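Long-range contact in putative methyl-accepting chemotaxis signal transduction protein (Campylobacter jejuni, PDB 6W3O), which probably senses amino-acid ligands through a PDC (Cache) sensor region and relays the signal to the chemotaxis machinery: residues Ile76-Val81 / Leu157-Pro162. Numbering follows the deposited sequence.
Sequences INALNV and LGVDIP. With SKG (4-methylisoleucine), chain C.
The carboxylate of Asp160 meets the amide of Asn80 where strand 152-162 runs antiparallel beside strand 80-84 in the sheet of the first PDC (Cache) sensor domain, and Asp160 gives up the most surface. Its carboxylate reaches the bound 4-methylisoleucine: the ligand's amino nitrogen N donates to Asp160 OD2 over 2.7 Å. The same oxygen takes a second bond, from Asn80 ND2 at 2.9 Å, on its anti lone pair. Asn80 offers this N-H nearly in its own amide plane, which stands 82° from the carboxylate, while a weak bond leads from ND2 to Asp133 OD2, whose partner oxygen OD1 also binds the ligand. In both residues CG lies anti to the carbonyl carbon, which sends the two polar ends off the same face of the sheet. Asp160 OD1 is held by Thr142 and Tyr82; the ligand's amino group probably offsets the closeness of the Asp160 and Asp133 carboxylates. The backbones join through Asp160 N to Asn80 O, its N-H...O angle 178°, and Leu79 N to Asp160 O (2.9 Å). The other face is apolar. Val81 packs beside Val159 and Leu157 there, against Leu43 of the long helix 4-48, and its CA-H makes a bent contact with Gly158 O. Farther along, the Ile161 chain folds back at chi2 (-63°), leaving CD1 3.8 Å from Ala78 CB.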
# COMPACT_ATOMS: atom_id res chain seq x y z
N ILE A 76 5.06 -14.72 5.47
CA ILE A 76 4.95 -13.27 5.51
C ILE A 76 3.84 -12.79 6.47
O ILE A 76 3.65 -11.58 6.65
CB ILE A 76 4.77 -12.67 4.08
CG1 ILE A 76 5.32 -11.23 3.97
CG2 ILE A 76 3.31 -12.77 3.62
CD1 ILE A 76 5.40 -10.65 2.56
N ASN A 77 3.15 -13.72 7.14
CA ASN A 77 1.99 -13.39 7.96
C ASN A 77 0.95 -12.60 7.19
O ASN A 77 0.42 -11.61 7.68
CB ASN A 77 2.39 -12.69 9.26
CG ASN A 77 1.26 -12.64 10.25
OD1 ASN A 77 0.42 -13.56 10.30
ND2 ASN A 77 1.26 -11.59 11.07
N ALA A 78 0.64 -13.03 5.97
CA ALA A 78 -0.45 -12.42 5.21
C ALA A 78 -1.78 -12.87 5.82
O ALA A 78 -1.86 -13.86 6.54
CB ALA A 78 -0.40 -12.85 3.76
N LEU A 79 -2.82 -12.10 5.53
CA LEU A 79 -4.15 -12.41 6.06
C LEU A 79 -4.82 -13.53 5.26
O LEU A 79 -5.38 -14.45 5.84
CB LEU A 79 -5.01 -11.15 6.06
CG LEU A 79 -6.28 -11.31 6.87
CD1 LEU A 79 -5.90 -11.37 8.37
CD2 LEU A 79 -7.21 -10.14 6.56
N ASN A 80 -4.75 -13.42 3.93
CA ASN A 80 -5.34 -14.38 2.99
C ASN A 80 -4.39 -14.53 1.84
O ASN A 80 -3.81 -13.53 1.38
CB ASN A 80 -6.68 -13.95 2.41
CG ASN A 80 -7.77 -13.76 3.45
OD1 ASN A 80 -8.10 -14.67 4.20
ND2 ASN A 80 -8.33 -12.56 3.47
N VAL A 81 -4.29 -15.75 1.31
CA VAL A 81 -3.57 -15.98 0.05
C VAL A 81 -4.45 -16.98 -0.73
O VAL A 81 -4.93 -17.97 -0.15
CB VAL A 81 -2.15 -16.54 0.29
CG1 VAL A 81 -1.49 -16.91 -1.01
CG2 VAL A 81 -1.30 -15.60 1.08
N LEU A 157 -4.06 -15.13 -8.80
CA LEU A 157 -3.49 -15.19 -7.46
C LEU A 157 -3.82 -13.90 -6.73
O LEU A 157 -3.70 -12.81 -7.31
CB LEU A 157 -1.98 -15.31 -7.59
CG LEU A 157 -1.17 -15.32 -6.30
CD1 LEU A 157 -1.44 -16.53 -5.44
CD2 LEU A 157 0.30 -15.27 -6.66
N GLY A 158 -4.19 -14.01 -5.46
CA GLY A 158 -4.34 -12.83 -4.60
C GLY A 158 -3.64 -13.02 -3.30
O GLY A 158 -3.62 -14.11 -2.72
N VAL A 159 -3.08 -11.91 -2.80
CA VAL A 159 -2.39 -11.83 -1.52
C VAL A 159 -2.92 -10.62 -0.78
O VAL A 159 -2.86 -9.49 -1.29
CB VAL A 159 -0.86 -11.71 -1.72
CG1 VAL A 159 -0.18 -11.50 -0.38
CG2 VAL A 159 -0.30 -12.90 -2.43
N ASP A 160 -3.52 -10.84 0.40
CA ASP A 160 -4.06 -9.75 1.20
C ASP A 160 -3.15 -9.47 2.39
O ASP A 160 -2.92 -10.34 3.23
CB ASP A 160 -5.45 -10.13 1.77
CG ASP A 160 -6.52 -10.35 0.73
OD1 ASP A 160 -6.33 -9.97 -0.45
OD2 ASP A 160 -7.55 -10.96 1.12
N ILE A 161 -2.65 -8.23 2.44
CA ILE A 161 -1.82 -7.77 3.52
C ILE A 161 -2.61 -6.72 4.31
O ILE A 161 -3.15 -5.80 3.73
CB ILE A 161 -0.54 -7.12 2.98
CG1 ILE A 161 0.20 -8.10 2.05
CG2 ILE A 161 0.36 -6.67 4.14
CD1 ILE A 161 0.69 -9.36 2.71
N PRO A 162 -2.67 -6.83 5.66
CA PRO A 162 -3.40 -5.81 6.41
C PRO A 162 -2.86 -4.41 6.14
O PRO A 162 -1.62 -4.19 6.17
CB PRO A 162 -3.14 -6.21 7.88
CG PRO A 162 -2.92 -7.70 7.84
CD PRO A 162 -2.13 -7.87 6.55
N SKG C . -9.94 -10.13 0.06
CA SKG C . -10.68 -10.80 -1.02
C SKG C . -11.99 -10.03 -1.15
O SKG C . -12.56 -9.56 -0.13
CB SKG C . -10.82 -12.30 -0.67
CG SKG C . -11.45 -13.04 -1.87
CD1 SKG C . -10.97 -14.49 -1.81
CD2 SKG C . -13.01 -12.95 -1.81
OXT SKG C . -12.51 -9.86 -2.28
CAE SKG C . -11.48 -12.58 0.67